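Side-chain contacts in acyltransferase (Streptococcus pneumoniae, PDB 5UG1), which transfers acetyl groups to peptidoglycan hydroxyls, the reaction of the OatA C-terminal catalytic domain, probably with a catalytic triad: residues L15-A20 with K158-T163; T23-A28 with T163-L168; K39-I44 with V58-G63. All coordinates share one frame; numbering follows the deposited sequence.

Interaction 1. Residues L15-A20 with K158-T163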
ATOM      1  N   LEU A  15       8.226  -0.660   4.887  1.00 23.27           N
ATOM      2  CA  LEU A  15       9.436  -1.287   5.401  1.00 23.64           C
ATOM      3  C   LEU A  15       9.542  -1.098   6.909  1.00 30.67           C
ATOM      4  O   LEU A  15      10.012  -1.990   7.630  1.00 31.04           O
ATOM      5  CB  LEU A  15      10.660  -0.718   4.695  1.00 21.19           C
ATOM      6  CG  LEU A  15      11.974  -1.367   5.133  1.00 26.89           C
ATOM      7  CD1 LEU A  15      11.979  -2.854   4.820  1.00 23.50           C
ATOM      8  CD2 LEU A  15      13.193  -0.668   4.521  1.00 30.74           C
ATOM      9  N   ARG A  16       9.083   0.053   7.403  1.00 28.76           N
ATOM     10  CA  ARG A  16       9.077   0.298   8.840  1.00 26.47           C
ATOM     11  C   ARG A  16       8.153  -0.674   9.568  1.00 26.21           C
ATOM     12  O   ARG A  16       8.412  -1.037  10.719  1.00 25.37           O
ATOM     13  CB  ARG A  16       8.671   1.752   9.092  1.00 26.70           C
ATOM     14  CG  ARG A  16       8.939   2.283  10.497  1.00 30.32           C
ATOM     15  CD  ARG A  16       8.566   3.768  10.561  1.00 31.23           C
ATOM     16  NE  ARG A  16       8.697   4.359  11.890  1.00 24.98           N
ATOM     17  CZ  ARG A  16       9.849   4.761  12.414  1.00 29.64           C
ATOM     18  NH1 ARG A  16      10.968   4.620  11.714  1.00 30.05           N
ATOM     19  NH2 ARG A  16       9.884   5.307  13.627  1.00 28.45           N
ATOM     20  N   ALA A  17       7.080  -1.118   8.911  1.00 26.47           N
ATOM     21  CA  ALA A  17       6.140  -2.068   9.488  1.00 22.24           C
ATOM     22  C   ALA A  17       6.457  -3.513   9.113  1.00 25.32           C
ATOM     23  O   ALA A  17       5.576  -4.375   9.220  1.00 26.33           O
ATOM     24  CB  ALA A  17       4.711  -1.716   9.058  1.00 19.27           C
ATOM     25  N   ASN A  18       7.689  -3.790   8.676  1.00 27.29           N
ATOM     26  CA  ASN A  18       8.045  -5.107   8.146  1.00 24.85           C
ATOM     27  C   ASN A  18       7.700  -6.234   9.125  1.00 30.22           C
ATOM     28  O   ASN A  18       6.992  -7.184   8.779  1.00 28.30           O
ATOM     29  CB  ASN A  18       9.542  -5.122   7.806  1.00 31.26           C
ATOM     30  CG  ASN A  18      10.010  -6.449   7.260  1.00 45.40           C
ATOM     31  OD1 ASN A  18       9.371  -7.038   6.387  1.00 53.91           O
ATOM     32  ND2 ASN A  18      11.129  -6.936   7.780  1.00 52.11           N
ATOM     33  N   THR A  19       8.197  -6.146  10.358  1.00 28.71           N
ATOM     34  CA  THR A  19       7.980  -7.237  11.302  1.00 27.78           C
ATOM     35  C   THR A  19       6.500  -7.418  11.612  1.00 32.57           C
ATOM     36  O   THR A  19       6.019  -8.552  11.742  1.00 27.45           O
ATOM     37  CB  THR A  19       8.758  -6.967  12.579  1.00 35.67           C
ATOM     38  OG1 THR A  19      10.104  -6.623  12.232  1.00 39.69           O
ATOM     39  CG2 THR A  19       8.744  -8.193  13.465  1.00 41.39           C
ATOM     40  N   ALA A  20       5.762  -6.312  11.740  1.00 28.20           N
ATOM     41  CA  ALA A  20       4.338  -6.419  12.047  1.00 27.14           C
ATOM     42  C   ALA A  20       3.578  -7.007  10.866  1.00 25.05           C
ATOM     43  O   ALA A  20       2.676  -7.830  11.047  1.00 29.75           O
ATOM     44  CB  ALA A  20       3.773  -5.050  12.436  1.00 26.30           C
ATOM     45  N   LYS A 158       1.622  -2.085  14.014  1.00 24.33           N
ATOM     46  CA  LYS A 158       0.504  -3.012  14.111  1.00 30.64           C
ATOM     47  C   LYS A 158      -0.750  -2.443  13.456  1.00 31.79           C
ATOM     48  O   LYS A 158      -1.506  -3.184  12.815  1.00 28.19           O
ATOM     49  CB  LYS A 158       0.248  -3.356  15.577  1.00 35.43           C
ATOM     50  CG  LYS A 158      -0.742  -4.468  15.761  1.00 39.89           C
ATOM     51  CD  LYS A 158      -0.928  -4.821  17.211  1.00 48.89           C
ATOM     52  CE  LYS A 158      -1.647  -6.152  17.289  1.00 59.54           C
ATOM     53  NZ  LYS A 158      -2.473  -6.369  16.055  1.00 55.28           N
ATOM     54  N   LEU A 159      -0.994  -1.134  13.609  1.00 24.98           N
ATOM     55  CA  LEU A 159      -2.113  -0.503  12.913  1.00 22.44           C
ATOM     56  C   LEU A 159      -1.938  -0.599  11.408  1.00 25.40           C
ATOM     57  O   LEU A 159      -2.900  -0.858  10.675  1.00 23.11           O
ATOM     58  CB  LEU A 159      -2.237   0.968  13.315  1.00 27.96           C
ATOM     59  CG  LEU A 159      -2.937   1.302  14.629  1.00 29.20           C
ATOM     60  CD1 LEU A 159      -2.591   2.722  15.044  1.00 34.62           C
ATOM     61  CD2 LEU A 159      -4.432   1.140  14.463  1.00 27.18           C
ATOM     62  N   TYR A 160      -0.713  -0.375  10.933  1.00 19.42           N
ATOM     63  CA  TYR A 160      -0.443  -0.446   9.507  1.00 18.96           C
ATOM     64  C   TYR A 160      -0.648  -1.865   8.991  1.00 23.58           C
ATOM     65  O   TYR A 160      -1.335  -2.074   7.986  1.00 23.22           O
ATOM     66  CB  TYR A 160       0.971   0.059   9.235  1.00 17.80           C
ATOM     67  CG  TYR A 160       1.362   0.173   7.775  1.00 17.31           C
ATOM     68  CD1 TYR A 160       1.856  -0.923   7.082  1.00 22.82           C
ATOM     69  CD2 TYR A 160       1.268   1.384   7.105  1.00 18.36           C
ATOM     70  CE1 TYR A 160       2.233  -0.831   5.756  1.00 21.62           C
ATOM     71  CE2 TYR A 160       1.650   1.493   5.768  1.00 20.40           C
ATOM     72  CZ  TYR A 160       2.133   0.377   5.100  1.00 26.76           C
ATOM     73  OH  TYR A 160       2.514   0.463   3.777  1.00 26.79           O
ATOM     74  N   ALA A 161      -0.098  -2.858   9.691  1.00 21.93           N
ATOM     75  CA  ALA A 161      -0.257  -4.236   9.242  1.00 24.12           C
ATOM     76  C   ALA A 161      -1.720  -4.672   9.282  1.00 27.62           C
ATOM     77  O   ALA A 161      -2.199  -5.343   8.360  1.00 27.49           O
ATOM     78  CB  ALA A 161       0.609  -5.167  10.089  1.00 23.09           C
ATOM     79  N   ASP A 162      -2.451  -4.293  10.338  1.00 24.94           N
ATOM     80  CA  ASP A 162      -3.842  -4.728  10.460  1.00 23.24           C
ATOM     81  C   ASP A 162      -4.727  -4.104   9.389  1.00 30.30           C
ATOM     82  O   ASP A 162      -5.724  -4.713   8.981  1.00 29.33           O
ATOM     83  CB  ASP A 162      -4.391  -4.399  11.841  1.00 31.53           C
ATOM     84  CG  ASP A 162      -3.857  -5.334  12.923  1.00 50.17           C
ATOM     85  OD1 ASP A 162      -3.417  -6.460  12.587  1.00 54.48           O
ATOM     86  OD2 ASP A 162      -3.880  -4.940  14.111  1.00 56.63           O
ATOM     87  N   THR A 163      -4.393  -2.894   8.940  1.00 26.98           N
ATOM     88  CA  THR A 163      -5.151  -2.274   7.860  1.00 26.31           C
ATOM     89  C   THR A 163      -5.076  -3.118   6.597  1.00 22.68           C
ATOM     90  O   THR A 163      -6.089  -3.360   5.932  1.00 21.45           O
ATOM     91  CB  THR A 163      -4.621  -0.864   7.600  1.00 30.42           C
ATOM     92  OG1 THR A 163      -4.673  -0.106   8.815  1.00 31.01           O
ATOM     93  CG2 THR A 163      -5.467  -0.163   6.545  1.00 31.17           C
TER

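Interaction 2. Residues T23-A28 with T163-L168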
ATOM      1  N   THR A  23       4.210 -10.707  10.834  1.00 29.14           N
ATOM      2  CA  THR A  23       3.510 -11.333  11.953  1.00 30.64           C
ATOM      3  C   THR A  23       2.015 -11.425  11.679  1.00 30.43           C
ATOM      4  O   THR A  23       1.390 -12.455  11.950  1.00 37.42           O
ATOM      5  CB  THR A  23       3.794 -10.546  13.235  1.00 34.23           C
ATOM      6  OG1 THR A  23       5.183 -10.676  13.553  1.00 39.25           O
ATOM      7  CG2 THR A  23       2.969 -11.065  14.408  1.00 38.92           C
ATOM      8  N   ALA A  24       1.432 -10.370  11.104  1.00 28.22           N
ATOM      9  CA  ALA A  24       0.002 -10.369  10.839  1.00 32.28           C
ATOM     10  C   ALA A  24      -0.348 -11.184   9.606  1.00 30.04           C
ATOM     11  O   ALA A  24      -1.467 -11.694   9.505  1.00 37.00           O
ATOM     12  CB  ALA A  24      -0.505  -8.935  10.678  1.00 32.43           C
ATOM     13  N   LEU A  25       0.589 -11.331   8.676  1.00 27.05           N
ATOM     14  CA  LEU A  25       0.362 -12.037   7.417  1.00 24.18           C
ATOM     15  C   LEU A  25       1.414 -13.127   7.232  1.00 25.96           C
ATOM     16  O   LEU A  25       2.240 -13.053   6.310  1.00 24.75           O
ATOM     17  CB  LEU A  25       0.401 -11.055   6.244  1.00 28.41           C
ATOM     18  CG  LEU A  25      -0.472  -9.807   6.359  1.00 30.05           C
ATOM     19  CD1 LEU A  25      -0.279  -8.911   5.142  1.00 26.47           C
ATOM     20  CD2 LEU A  25      -1.920 -10.206   6.507  1.00 26.04           C
ATOM     21  N   PRO A  26       1.404 -14.160   8.075  1.00 27.49           N
ATOM     22  CA  PRO A  26       2.419 -15.217   7.952  1.00 33.26           C
ATOM     23  C   PRO A  26       2.435 -15.803   6.551  1.00 34.40           C
ATOM     24  O   PRO A  26       1.393 -16.136   5.988  1.00 28.27           O
ATOM     25  CB  PRO A  26       1.978 -16.264   8.987  1.00 32.32           C
ATOM     26  CG  PRO A  26       1.049 -15.576   9.889  1.00 36.34           C
ATOM     27  CD  PRO A  26       0.387 -14.488   9.088  1.00 30.72           C
ATOM     28  N   GLY A  27       3.630 -15.925   5.982  1.00 33.95           N
ATOM     29  CA  GLY A  27       3.757 -16.463   4.640  1.00 26.39           C
ATOM     30  C   GLY A  27       3.539 -15.467   3.526  1.00 23.68           C
ATOM     31  O   GLY A  27       3.701 -15.830   2.356  1.00 27.27           O
ATOM     32  N   ALA A  28       3.168 -14.227   3.840  1.00 25.85           N
ATOM     33  CA  ALA A  28       3.162 -13.196   2.816  1.00 26.61           C
ATOM     34  C   ALA A  28       4.597 -12.841   2.439  1.00 24.65           C
ATOM     35  O   ALA A  28       5.526 -12.971   3.240  1.00 24.36           O
ATOM     36  CB  ALA A  28       2.415 -11.953   3.293  1.00 19.09           C
ATOM     37  N   THR A 163      -4.393  -2.894   8.940  1.00 26.98           N
ATOM     38  CA  THR A 163      -5.151  -2.274   7.860  1.00 26.31           C
ATOM     39  C   THR A 163      -5.076  -3.118   6.597  1.00 22.68           C
ATOM     40  O   THR A 163      -6.089  -3.360   5.932  1.00 21.45           O
ATOM     41  CB  THR A 163      -4.621  -0.864   7.600  1.00 30.42           C
ATOM     42  OG1 THR A 163      -4.673  -0.106   8.815  1.00 31.01           O
ATOM     43  CG2 THR A 163      -5.467  -0.163   6.545  1.00 31.17           C
ATOM     44  N   ILE A 164      -3.874  -3.592   6.262  1.00 23.67           N
ATOM     45  CA  ILE A 164      -3.695  -4.415   5.071  1.00 25.39           C
ATOM     46  C   ILE A 164      -4.331  -5.792   5.264  1.00 24.89           C
ATOM     47  O   ILE A 164      -4.987  -6.319   4.356  1.00 28.38           O
ATOM     48  CB  ILE A 164      -2.194  -4.486   4.720  1.00 26.94           C
ATOM     49  CG1 ILE A 164      -1.744  -3.118   4.177  1.00 23.85           C
ATOM     50  CG2 ILE A 164      -1.887  -5.591   3.706  1.00 21.48           C
ATOM     51  CD1 ILE A 164      -0.250  -2.936   4.155  1.00 20.56           C
ATOM     52  N   ALA A 165      -4.174  -6.389   6.450  1.00 24.07           N
ATOM     53  CA  ALA A 165      -4.840  -7.663   6.714  1.00 23.75           C
ATOM     54  C   ALA A 165      -6.346  -7.543   6.518  1.00 27.41           C
ATOM     55  O   ALA A 165      -6.979  -8.429   5.927  1.00 26.45           O
ATOM     56  CB  ALA A 165      -4.529  -8.149   8.131  1.00 26.19           C
ATOM     57  N   THR A 166      -6.938  -6.445   6.987  1.00 27.13           N
ATOM     58  CA  THR A 166      -8.381  -6.282   6.838  1.00 28.48           C
ATOM     59  C   THR A 166      -8.779  -6.158   5.372  1.00 24.25           C
ATOM     60  O   THR A 166      -9.799  -6.709   4.960  1.00 28.93           O
ATOM     61  CB  THR A 166      -8.848  -5.074   7.641  1.00 30.20           C
ATOM     62  OG1 THR A 166      -8.659  -5.349   9.030  1.00 34.88           O
ATOM     63  CG2 THR A 166     -10.322  -4.799   7.396  1.00 36.04           C
ATOM     64  N   ALA A 167      -7.979  -5.451   4.566  1.00 23.22           N
ATOM     65  CA  ALA A 167      -8.242  -5.378   3.130  1.00 21.25           C
ATOM     66  C   ALA A 167      -8.120  -6.750   2.462  1.00 26.76           C
ATOM     67  O   ALA A 167      -8.936  -7.105   1.605  1.00 26.82           O
ATOM     68  CB  ALA A 167      -7.288  -4.380   2.475  1.00 19.32           C
ATOM     69  N   LEU A 168      -7.100  -7.531   2.828  1.00 23.64           N
ATOM     70  CA  LEU A 168      -6.977  -8.875   2.272  1.00 21.54           C
ATOM     71  C   LEU A 168      -8.186  -9.729   2.621  1.00 24.02           C
ATOM     72  O   LEU A 168      -8.687 -10.482   1.780  1.00 24.66           O
ATOM     73  CB  LEU A 168      -5.697  -9.539   2.773  1.00 26.01           C
ATOM     74  CG  LEU A 168      -4.413  -8.984   2.168  1.00 32.23           C
ATOM     75  CD1 LEU A 168      -3.238  -9.246   3.075  1.00 32.45           C
ATOM     76  CD2 LEU A 168      -4.175  -9.635   0.832  1.00 39.37           C
TER

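Interaction 3. Residues K39-I44 with V58-G63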
ATOM      1  N   LYS A  39       5.825   4.534  -9.241  1.00 21.30           N
ATOM      2  CA  LYS A  39       6.461   4.295 -10.536  1.00 20.11           C
ATOM      3  C   LYS A  39       7.297   3.019 -10.527  1.00 20.15           C
ATOM      4  O   LYS A  39       7.123   2.148 -11.385  1.00 23.67           O
ATOM      5  CB  LYS A  39       7.324   5.495 -10.912  1.00 25.44           C
ATOM      6  CG  LYS A  39       7.913   5.464 -12.322  1.00 23.06           C
ATOM      7  CD  LYS A  39       8.943   6.586 -12.475  1.00 25.41           C
ATOM      8  CE  LYS A  39       9.657   6.539 -13.823  1.00 25.81           C
ATOM      9  NZ  LYS A  39      10.257   5.200 -14.095  1.00 32.82           N
ATOM     10  N   THR A  40       8.222   2.892  -9.567  1.00 26.05           N
ATOM     11  CA  THR A  40       9.086   1.715  -9.568  1.00 24.94           C
ATOM     12  C   THR A  40       8.328   0.469  -9.119  1.00 23.63           C
ATOM     13  O   THR A  40       8.664  -0.640  -9.551  1.00 22.77           O
ATOM     14  CB  THR A  40      10.335   1.930  -8.694  1.00 23.98           C
ATOM     15  OG1 THR A  40       9.954   2.128  -7.333  1.00 29.31           O
ATOM     16  CG2 THR A  40      11.135   3.134  -9.163  1.00 25.56           C
ATOM     17  N   ALA A  41       7.306   0.630  -8.273  1.00 21.90           N
ATOM     18  CA  ALA A  41       6.459  -0.499  -7.899  1.00 23.10           C
ATOM     19  C   ALA A  41       5.744  -1.087  -9.112  1.00 26.29           C
ATOM     20  O   ALA A  41       5.560  -2.310  -9.206  1.00 23.78           O
ATOM     21  CB  ALA A  41       5.443  -0.058  -6.845  1.00 17.53           C
ATOM     22  N   ASN A  42       5.301  -0.219 -10.027  1.00 25.17           N
ATOM     23  CA  ASN A  42       4.736  -0.662 -11.301  1.00 21.16           C
ATOM     24  C   ASN A  42       5.728  -1.541 -12.057  1.00 20.17           C
ATOM     25  O   ASN A  42       5.370  -2.602 -12.580  1.00 18.00           O
ATOM     26  CB  ASN A  42       4.358   0.570 -12.139  1.00 17.76           C
ATOM     27  CG  ASN A  42       3.279   0.281 -13.181  1.00 23.93           C
ATOM     28  OD1 ASN A  42       2.985  -0.875 -13.480  1.00 21.16           O
ATOM     29  ND2 ASN A  42       2.683   1.345 -13.739  1.00 18.98           N
ATOM     30  N   GLU A  43       6.983  -1.095 -12.135  1.00 22.08           N
ATOM     31  CA  GLU A  43       8.019  -1.856 -12.828  1.00 23.72           C
ATOM     32  C   GLU A  43       8.331  -3.157 -12.093  1.00 20.02           C
ATOM     33  O   GLU A  43       8.452  -4.215 -12.722  1.00 22.75           O
ATOM     34  CB  GLU A  43       9.266  -0.987 -12.980  1.00 21.46           C
ATOM     35  CG  GLU A  43       9.039   0.292 -13.822  1.00 21.90           C
ATOM     36  CD  GLU A  43      10.062   1.379 -13.516  1.00 30.55           C
ATOM     37  OE1 GLU A  43      10.872   1.184 -12.583  1.00 30.14           O
ATOM     38  OE2 GLU A  43      10.056   2.430 -14.195  1.00 23.95           O
ATOM     39  N   ILE A  44       8.440  -3.099 -10.760  1.00 19.79           N
ATOM     40  CA  ILE A  44       8.656  -4.304  -9.948  1.00 23.15           C
ATOM     41  C   ILE A  44       7.520  -5.299 -10.145  1.00 20.87           C
ATOM     42  O   ILE A  44       7.753  -6.511 -10.283  1.00 22.22           O
ATOM     43  CB  ILE A  44       8.812  -3.933  -8.458  1.00 26.81           C
ATOM     44  CG1 ILE A  44      10.094  -3.121  -8.235  1.00 26.65           C
ATOM     45  CG2 ILE A  44       8.818  -5.186  -7.567  1.00 24.03           C
ATOM     46  CD1 ILE A  44      10.250  -2.611  -6.810  1.00 25.78           C
ATOM     47  N   VAL A  58      -1.775  -8.863  -4.992  1.00 18.69           N
ATOM     48  CA  VAL A  58      -0.693  -7.886  -5.068  1.00 16.90           C
ATOM     49  C   VAL A  58      -1.062  -6.697  -4.190  1.00 18.62           C
ATOM     50  O   VAL A  58      -2.145  -6.113  -4.339  1.00 20.19           O
ATOM     51  CB  VAL A  58      -0.452  -7.438  -6.522  1.00 24.28           C
ATOM     52  CG1 VAL A  58       0.786  -6.549  -6.611  1.00 21.70           C
ATOM     53  CG2 VAL A  58      -0.344  -8.652  -7.445  1.00 24.41           C
ATOM     54  N   VAL A  59      -0.172  -6.334  -3.277  1.00 16.85           N
ATOM     55  CA  VAL A  59      -0.375  -5.175  -2.418  1.00 23.21           C
ATOM     56  C   VAL A  59       0.630  -4.106  -2.822  1.00 20.72           C
ATOM     57  O   VAL A  59       1.845  -4.328  -2.746  1.00 22.38           O
ATOM     58  CB  VAL A  59      -0.238  -5.528  -0.930  1.00 23.03           C
ATOM     59  CG1 VAL A  59      -0.661  -4.334  -0.089  1.00 17.99           C
ATOM     60  CG2 VAL A  59      -1.091  -6.765  -0.593  1.00 18.37           C
ATOM     61  N   ILE A  60       0.121  -2.948  -3.241  1.00 16.19           N
ATOM     62  CA  ILE A  60       0.940  -1.810  -3.643  1.00 19.64           C
ATOM     63  C   ILE A  60       0.901  -0.818  -2.485  1.00 18.77           C
ATOM     64  O   ILE A  60      -0.099  -0.118  -2.288  1.00 21.70           O
ATOM     65  CB  ILE A  60       0.445  -1.174  -4.951  1.00 21.78           C
ATOM     66  CG1 ILE A  60       0.390  -2.202  -6.085  1.00 21.63           C
ATOM     67  CG2 ILE A  60       1.332   0.039  -5.341  1.00 19.68           C
ATOM     68  CD1 ILE A  60       1.720  -2.976  -6.353  1.00 17.08           C
ATOM     69  N   ALA A  61       1.976  -0.764  -1.703  1.00 18.12           N
ATOM     70  CA  ALA A  61       2.034   0.078  -0.507  1.00 18.16           C
ATOM     71  C   ALA A  61       3.028   1.212  -0.740  1.00 27.55           C
ATOM     72  O   ALA A  61       4.145   1.230  -0.212  1.00 19.66           O
ATOM     73  CB  ALA A  61       2.397  -0.773   0.727  1.00 19.08           C
ATOM     74  N   THR A  62       2.603   2.175  -1.557  1.00 18.26           N
ATOM     75  CA  THR A  62       3.428   3.294  -1.992  1.00 18.84           C
ATOM     76  C   THR A  62       2.554   4.540  -2.068  1.00 18.93           C
ATOM     77  O   THR A  62       1.329   4.475  -1.934  1.00 27.48           O
ATOM     78  CB  THR A  62       4.043   3.055  -3.380  1.00 24.92           C
ATOM     79  OG1 THR A  62       2.985   2.916  -4.338  1.00 25.71           O
ATOM     80  CG2 THR A  62       4.946   1.810  -3.419  1.00 18.57           C
ATOM     81  N   GLY A  63       3.152   5.654  -2.381  1.00 19.74           N
ATOM     82  CA  GLY A  63       2.390   6.836  -2.679  1.00 21.62           C
ATOM     83  C   GLY A  63       2.853   8.116  -2.043  1.00 22.63           C
ATOM     84  O   GLY A  63       2.597   9.155  -2.537  1.00 28.04           O
TER

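Interaction 1. Residues L15-A20 with K158-T163
The ring of Tyr-160 meets the methyl of Ala-17 obliquely. CD1 is the nearest ring atom, 3.6 Å from Ala-17 CB, and CG is also close. Trp-127 packs edge-to-face with the same ring, and Val-13 and Ala-14 of helix 12-16 touch it too. The ring reaches this place because Tyr-160 CG is anti to the backbone N (chi1 -174°), which carries it past Ala-17. The Tyr-160 side chain is about 9 Å from the bound methanesulfonic acid at the nearest atoms.

The second flat group is the carboxylate of Asp-162. Lys-158 NZ meets its OD2 at 2.8 Å on the syn lone pair, as a salt bridge between residues one turn apart. This pair does not join the two segments.

The nearest CA atoms across the segments are those of Ala-20 and Lys-158, 5.5 Å apart. Ala-20 CB lies 3.9 Å from Ala-161 CB, and the carbonyl O of Ala-20 sits 3.5 Å from that same methyl. Ala-157, further back on helix 150-171, touches both Ala-17 and Ala-20. Small residues on both sides thus let the chains come close. Ala-17 lies at the break between helix 12-16 and helix 18-24, so the contact falls on this junction.

Within helix 150-171, Leu-159 O accepts from Thr-163 OG1 at 2.7 Å and from Thr-163 N at 3.1 Å. The donors come from opposite faces of the carbonyl plane, and the hydroxyl bonds back into its own helix. Across the segments the chemistry is apolar. Methyls and one aromatic ring join the helices by close fit, while Lys-158 pairs with Asp-162, and Thr-163 with Leu-159 O, inside helix 150-171. This places apolar packing next to helix 12-16, whose Ser-12 and Val-13 line the ligand pocket.

Interaction 2. Residues T23-A28 with T163-L168
Leu-25 is the bump of this contact. Its two methyls project into a shallow hollow on helix 150-171 formed by Ile-164, Ala-165 and Leu-168. Ala-165 gives the low part of the hollow, because its side chain is a single methyl. Leu-25 CD2 rests there, 3.7 Å from Ala-165 CB. Leu-25 CD1 has Ile-164 on one hand, with CG2 at 4.0 Å. Leu-168 is the other wall. Its CD1 lies 3.6 Å from Leu-25 CD1 and 3.8 Å from Leu-25 CD2, so one methyl touches both branches of the fork.

The side chains of Leu-25 and Ile-164 run at about a right angle, while Leu-25 meets Leu-168 at a slant. Ile-164 offers its CG2 branch to the contact. Leu-25 enters the hollow with CG anti to its carbonyl carbon (chi1 -51°), and an extended chi2 of 178° completes the reach.

Leu-25 is also where the chain leaves helix 18-24. It is the first residue of a type II turn that ends at Ala-28, closed by the bond from Ala-28 N to Leu-25 O at 2.9 Å. Gly-27 takes the positive phi (83°) of the third turn position. The turn leads directly into strand 29-32, and Gln-22 NE2 bonds to Ala-28 O.

Ile-164 and Leu-168 also touch the sheet, on strands 6-10 and 86-90. The hollow is therefore built by side chains that serve both the sheet and the helix-to-strand turn. The chemistry is wholly aliphatic. Such a contact has little directional demand and depends on shape. Leu-25 joins the end of helix 18-24 to helix 150-171 by apolar contact, in a partly buried place.

Interaction 3. Residues K39-I44 with V58-G63
Thr-62 faces Ala-41 with its methyl and uses its hydroxyl for a hydrogen bond to Thr-38, oxygen to oxygen. The two branches of the side chain thus have separate tasks. Thr-62 OG1 stands between the backbone N and the carbonyl carbon (chi1 62°), which turns CG2 anti to the carbonyl carbon and over to the helix. Thr-62 CG2 lies 3.9 Å from Ala-41 CB. Because Thr-38 starts helix 38-50, the hydroxyl pair links the loop just after strand 57-61 to the first residue of that helix. Past Gly-63 this loop reaches Val-64 and Asn-65, which line the methanesulfonic acid pocket.

Ala-41 is the residue of 39-44 that meets the other segment. Its second partner is Ile-60, whose CG2 comes to 4.4 Å from Ala-41 CB, a looser touch. The CA atoms of Ala-41 and Ile-60 are 7.1 Å apart.

On the outer side of the helix, Lys-39 NZ and Glu-43 OE2 form a salt bridge of 2.8 Å. The nitrogen comes on the syn side, 23° out of the carboxylate plane. It spans one turn and is exposed, whereas Ala-41 is buried.

Helix 38-50 connects strand 29-32 to strand 57-61, a beta-alpha-beta crossover that passes over strand 6-10. Ala-41 and Ile-44 touch Ile-9 of that strand. Trp-74 of helix 70-80 packs on both Ile-60 and Thr-62. Strand 57-61 lies between strands 6-10 and 86-90, bonded to both, with helices 38-50 and 70-80 together on one face.

Interactions 1 and 2 are neighbours, with centres about 9 Å apart. Both join helix 150-171 to the region of helix 18-24 and share Thr-163. Their segments alternate along the chain: 15-20, 23-28, then 158-163 and 163-168. Interaction 3, nested inside both loops, is centred about 17 Å from each. It joins a central strand of the parallel sheet to helix 38-50, on the face opposite helix 150-171. Its strand still meets the others: Tyr-160 OH packs on Ala-61, and Ile-164 on Val-59. Helices thus cover both faces of one sheet, a layered alpha/beta arrangement like that of SGNH-type esterases. Ser-12, just after strand 6-10, and His-145 line the ligand pocket and probably belong to the catalytic triad.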